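Local coordinates for carbamate kinase (Aeropyrum pernix, PDB 2E9Y), which probably catalyses the reversible transfer of a phosphoryl group between ATP and carbamate, the reaction that links carbamate to carbamoyl phosphate, at residues A[174-179]-A[225-230]; A[219-224]-A[279-284]. One frame throughout, in Å; residues are numbered along the deposited sequence. Where two conformers were deposited one is given.

Contact 1. Residues A[174-179]-A[225-230]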
loop_
_atom_site.group_PDB
_atom_site.type_symbol
_atom_site.label_atom_id
_atom_site.label_comp_id
_atom_site.label_asym_id
_atom_site.label_seq_id
_atom_site.Cartn_x
_atom_site.Cartn_y
_atom_site.Cartn_z
ATOM N N VAL A 174 6.147 -8.287 12.550
ATOM C CA VAL A 174 4.970 -7.832 13.276
ATOM C C VAL A 174 3.658 -8.369 12.714
ATOM O O VAL A 174 2.761 -8.775 13.464
ATOM C CB VAL A 174 4.915 -6.289 13.290
ATOM C CG1 VAL A 174 3.662 -5.812 14.003
ATOM C CG2 VAL A 174 6.161 -5.739 13.980
ATOM N N ASP A 175 3.560 -8.390 11.393
ATOM C CA ASP A 175 2.349 -8.831 10.725
ATOM C C ASP A 175 2.327 -10.289 10.290
ATOM O O ASP A 175 1.564 -10.676 9.408
ATOM C CB ASP A 175 2.091 -7.895 9.549
ATOM C CG ASP A 175 1.811 -6.484 10.012
ATOM O OD1 ASP A 175 0.726 -6.268 10.593
ATOM O OD2 ASP A 175 2.679 -5.605 9.827
ATOM N N ARG A 176 3.153 -11.098 10.941
ATOM C CA ARG A 176 3.234 -12.521 10.639
ATOM C C ARG A 176 1.862 -13.199 10.590
ATOM O O ARG A 176 1.572 -13.945 9.651
ATOM C CB ARG A 176 4.133 -13.207 11.675
ATOM C CG ARG A 176 4.306 -14.701 11.501
ATOM C CD ARG A 176 3.128 -15.456 12.083
ATOM N NE ARG A 176 3.313 -16.898 11.992
ATOM C CZ ARG A 176 2.368 -17.787 12.274
ATOM N NH1 ARG A 176 1.167 -17.380 12.665
ATOM N NH2 ARG A 176 2.626 -19.083 12.161
ATOM N N ASP A 177 1.019 -12.939 11.588
ATOM C CA ASP A 177 -0.309 -13.551 11.629
ATOM C C ASP A 177 -1.181 -13.221 10.416
ATOM O O ASP A 177 -1.886 -14.093 9.909
ATOM C CB ASP A 177 -1.050 -13.170 12.920
ATOM C CG ASP A 177 -0.462 -13.845 14.153
ATOM O OD1 ASP A 177 0.312 -14.810 13.992
ATOM O OD2 ASP A 177 -0.784 -13.422 15.283
ATOM N N LEU A 178 -1.147 -11.974 9.945
ATOM C CA LEU A 178 -1.946 -11.605 8.777
ATOM C C LEU A 178 -1.414 -12.328 7.551
ATOM O O LEU A 178 -2.172 -12.728 6.673
ATOM C CB LEU A 178 -1.903 -10.094 8.533
ATOM C CG LEU A 178 -2.692 -9.238 9.523
ATOM C CD1 LEU A 178 -2.469 -7.762 9.207
ATOM C CD2 LEU A 178 -4.172 -9.591 9.444
ATOM N N ILE A 179 -0.099 -12.495 7.490
ATOM C CA ILE A 179 0.501 -13.184 6.362
ATOM C C ILE A 179 0.085 -14.658 6.395
ATOM O O ILE A 179 -0.254 -15.237 5.362
ATOM C CB ILE A 179 2.037 -13.062 6.398
ATOM C CG1 ILE A 179 2.424 -11.583 6.229
ATOM C CG2 ILE A 179 2.661 -13.901 5.291
ATOM C CD1 ILE A 179 3.909 -11.300 6.420
ATOM N N THR A 225 10.983 -18.682 8.821
ATOM C CA THR A 225 11.135 -19.344 10.106
ATOM C C THR A 225 9.892 -19.165 10.978
ATOM O O THR A 225 9.422 -20.121 11.596
ATOM C CB THR A 225 12.371 -18.802 10.859
ATOM O OG1 THR A 225 13.560 -19.190 10.160
ATOM C CG2 THR A 225 12.422 -19.345 12.282
ATOM N N GLN A 226 9.347 -17.951 11.018
ATOM C CA GLN A 226 8.180 -17.687 11.854
ATOM C C GLN A 226 6.881 -18.305 11.292
ATOM O O GLN A 226 5.912 -18.527 12.007
ATOM C CB GLN A 226 8.027 -16.171 12.024
ATOM C CG GLN A 226 9.204 -15.542 12.774
ATOM C CD GLN A 226 8.828 -14.167 13.289
ATOM O OE1 GLN A 226 8.325 -13.309 12.581
ATOM N NE2 GLN A 226 9.175 -13.943 14.573
ATOM N N LEU A 227 6.870 -18.548 9.961
ATOM C CA LEU A 227 5.698 -19.179 9.348
ATOM C C LEU A 227 5.807 -20.706 9.368
ATOM O O LEU A 227 4.935 -21.428 8.899
ATOM C CB LEU A 227 5.598 -18.726 7.882
ATOM C CG LEU A 227 5.115 -17.290 7.678
ATOM C CD1 LEU A 227 5.001 -16.942 6.191
ATOM C CD2 LEU A 227 3.744 -17.040 8.298
ATOM N N ASN A 228 6.944 -21.202 9.884
ATOM C CA ASN A 228 7.204 -22.636 9.790
ATOM C C ASN A 228 7.144 -23.119 8.332
ATOM O O ASN A 228 6.559 -24.150 8.023
ATOM C CB ASN A 228 6.153 -23.378 10.619
ATOM C CG ASN A 228 6.249 -22.969 12.068
ATOM O OD1 ASN A 228 5.248 -22.834 12.764
ATOM N ND2 ASN A 228 7.498 -22.866 12.555
ATOM N N ALA A 229 7.738 -22.336 7.435
ATOM C CA ALA A 229 7.740 -22.663 6.016
ATOM C C ALA A 229 8.565 -23.918 5.773
ATOM O O ALA A 229 9.488 -24.226 6.529
ATOM C CB ALA A 229 8.309 -21.495 5.205
ATOM N N ASP A 230 8.233 -24.634 4.708
ATOM C CA ASP A 230 8.945 -25.855 4.363
ATOM C C ASP A 230 10.227 -25.534 3.602
ATOM O O ASP A 230 11.152 -26.346 3.553
ATOM C CB ASP A 230 8.048 -26.753 3.503
ATOM C CG ASP A 230 6.794 -27.196 4.233
ATOM O OD1 ASP A 230 6.911 -27.995 5.184
ATOM O OD2 ASP A 230 5.690 -26.744 3.862
#
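R176 brings its guanidinium edge against the last turn of helix 216-226 and grips the backbone carbonyl of Q226. R176 NE donates to Q226 O at 3.1 Å (150° at the hydrogen), rising 52° above the carbonyl plane, and R176 NH2 adds a weak bond to Q226 O at 3.3 Å. At the other edge of the group R176 NH1 forms a salt bridge with D177 OD1 at 3.0 Å, met nearly end-on, so hydrogen bonds on two sides limit its rotation. The chain reaches the carbonyl through a bend at CG (chi2 -81°).

The helix closes there in a Schellman motif: N228 has positive phi, and N228 N bonds back to T225 O at 3.2 Å. The cation thus sits at a helix C terminus, where its charge probably complements the negative end of the dipole. An alanine at R176 is likely to leave Q226 O without this donor and D177 without its salt-bridge mate.

Apolar packing runs beneath. L227 CD2 lies 4.0 Å from R176 CG, and L227 CD1 meets I179 CG2 at 3.9 Å, the two side chains crossing at about a right angle above V50 of strand 48-52. The aliphatic part of Q226 rests against the arginine too, its CB 4.0 Å from R176 CG, while Q226 OE1 accepts from I173 N of strand 170-173.

Contact 2. Residues A[219-224]-A[279-284]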
loop_
_atom_site.group_PDB
_atom_site.type_symbol
_atom_site.label_atom_id
_atom_site.label_comp_id
_atom_site.label_asym_id
_atom_site.label_seq_id
_atom_site.Cartn_x
_atom_site.Cartn_y
_atom_site.Cartn_z
ATOM N N ALA A 219 15.063 -10.475 6.182
ATOM C CA ALA A 219 13.676 -10.414 6.630
ATOM C C ALA A 219 12.867 -11.609 6.127
ATOM O O ALA A 219 12.072 -12.175 6.876
ATOM C CB ALA A 219 13.021 -9.108 6.160
ATOM N N SER A 220 13.067 -11.985 4.866
ATOM C CA SER A 220 12.354 -13.120 4.277
ATOM C C SER A 220 12.719 -14.414 4.991
ATOM O O SER A 220 11.875 -15.294 5.174
ATOM C CB SER A 220 12.684 -13.251 2.787
ATOM O OG SER A 220 12.184 -12.143 2.056
ATOM N N SER A 221 13.981 -14.530 5.387
ATOM C CA SER A 221 14.439 -15.717 6.098
ATOM C C SER A 221 13.705 -15.797 7.433
ATOM O O SER A 221 13.185 -16.849 7.814
ATOM C CB SER A 221 15.950 -15.642 6.337
ATOM O OG SER A 221 16.428 -16.825 6.957
ATOM N N LEU A 222 13.667 -14.677 8.148
ATOM C CA LEU A 222 12.978 -14.628 9.427
ATOM C C LEU A 222 11.502 -14.973 9.254
ATOM O O LEU A 222 10.930 -15.692 10.073
ATOM C CB LEU A 222 13.123 -13.238 10.056
ATOM C CG LEU A 222 12.396 -13.012 11.384
ATOM C CD1 LEU A 222 12.882 -14.005 12.431
ATOM C CD2 LEU A 222 12.643 -11.582 11.844
ATOM N N LEU A 223 10.881 -14.462 8.192
ATOM C CA LEU A 223 9.468 -14.744 7.937
ATOM C C LEU A 223 9.251 -16.241 7.720
ATOM O O LEU A 223 8.306 -16.819 8.251
ATOM C CB LEU A 223 8.968 -13.993 6.695
ATOM C CG LEU A 223 7.498 -14.243 6.324
ATOM C CD1 LEU A 223 6.593 -13.820 7.477
ATOM C CD2 LEU A 223 7.136 -13.461 5.062
ATOM N N ALA A 224 10.126 -16.854 6.930
ATOM C CA ALA A 224 10.023 -18.285 6.638
ATOM C C ALA A 224 10.080 -19.082 7.937
ATOM O O ALA A 224 9.324 -20.036 8.135
ATOM C CB ALA A 224 11.158 -18.713 5.703
ATOM N N VAL A 279 23.376 -15.327 1.510
ATOM C CA VAL A 279 23.997 -16.495 2.121
ATOM C C VAL A 279 23.691 -16.481 3.615
ATOM O O VAL A 279 23.366 -17.512 4.194
ATOM C CB VAL A 279 25.533 -16.500 1.899
ATOM C CG1 VAL A 279 26.208 -17.515 2.825
ATOM C CG2 VAL A 279 25.831 -16.850 0.451
ATOM N N GLU A 280 23.773 -15.306 4.229
ATOM C CA GLU A 280 23.495 -15.178 5.657
ATOM C C GLU A 280 22.059 -15.611 5.937
ATOM O O GLU A 280 21.791 -16.340 6.892
ATOM C CB GLU A 280 23.685 -13.730 6.116
ATOM C CG GLU A 280 23.650 -13.565 7.630
ATOM C CD GLU A 280 23.594 -12.113 8.069
ATOM O OE1 GLU A 280 24.317 -11.281 7.481
ATOM O OE2 GLU A 280 22.835 -11.807 9.012
ATOM N N ALA A 281 21.139 -15.151 5.093
ATOM C CA ALA A 281 19.720 -15.474 5.223
ATOM C C ALA A 281 19.480 -16.976 5.105
ATOM O O ALA A 281 18.757 -17.565 5.911
ATOM C CB ALA A 281 18.918 -14.736 4.147
ATOM N N ALA A 282 20.089 -17.593 4.097
ATOM C CA ALA A 282 19.935 -19.028 3.884
ATOM C C ALA A 282 20.448 -19.814 5.088
ATOM O O ALA A 282 19.783 -20.733 5.571
ATOM C CB ALA A 282 20.682 -19.453 2.623
ATOM N N ILE A 283 21.631 -19.448 5.572
ATOM C CA ILE A 283 22.220 -20.123 6.727
ATOM C C ILE A 283 21.320 -19.997 7.953
ATOM O O ILE A 283 21.081 -20.978 8.659
ATOM C CB ILE A 283 23.607 -19.538 7.074
ATOM C CG1 ILE A 283 24.610 -19.888 5.971
ATOM C CG2 ILE A 283 24.074 -20.067 8.420
ATOM C CD1 ILE A 283 25.960 -19.205 6.117
ATOM N N SER A 284 20.816 -18.790 8.202
ATOM C CA SER A 284 19.948 -18.558 9.351
ATOM C C SER A 284 18.716 -19.456 9.318
ATOM O O SER A 284 18.304 -20.001 10.344
ATOM C CB SER A 284 19.518 -17.089 9.399
ATOM O OG SER A 284 18.657 -16.840 10.496
HETATM O O HOH W 1 15.632 -17.522 9.730
#
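The flat group at this contact is the peptide carbonyl of A281, approached by the hydroxyl of S221 from a neighbouring helix. S221 OG comes in 31° tilted from the carbonyl plane, with a C=O...donor angle of 130°, and donates a short hydrogen bond to A281 O at 2.7 Å. The serine carbon follows its oxygen closely: S221 CB lies 3.4 Å from A281 O. A chi1 of -176°, which sets OG trans to the S221 nitrogen, carries the hydroxyl across to the partner helix.

Around this bond the packing is between small side chains. S221 CB and A281 CB touch at 3.8 Å, and S284 CB, one turn further along, stands 3.9 Å from S221 OG. Because S221 and A281 themselves carry only a hydroxymethyl and a methyl, helices 216-226 and 275-289 can come so close that the CA atoms of S221 and A281 are 5.4 Å apart. F285 of helix 275-289 continues the interface, its side chain touching S221 and A224. The two helices lead into strands 231-236 and 293-297, which are parallel neighbours in the central mixed sheet of this amino acid kinase fold, so the contact joins adjacent helices of the layered alpha/beta body.

A water occupies the side of the hydroxyl turned from the carbonyl and donates to S221 OG at 3.0 Å. It is also hydrogen-bonded to S284 OG at 3.2 Å in one of that serine's two conformers, so this second link is less certain. S221 OG therefore both gives and accepts: its proton is committed to A281 O while OG also accepts a hydrogen bond from the water, which satisfies a buried polar group and ties side chain to main chain across a close helix-helix crossing.

From the N terminus, the chain first reaches 174-179, at the start of helix 176-185. It then runs through strands 188-191, 197-201 and 207-209 to helix 216-226, whose body, 219-224, opens contact 2. The very next residues, 225-230, close contact 1 over 45 intervening residues, and only later does 279-284 close contact 2 over 54. The two loops therefore cross rather than nest. Helix 216-226 is common to both, with its body joined to helix 275-289 and its C-terminal end to helix 176-185. The contacts meet directly: A229 N probably bonds to A224 O at 2.9 Å, and I179 CD1 packs on L223 CD1.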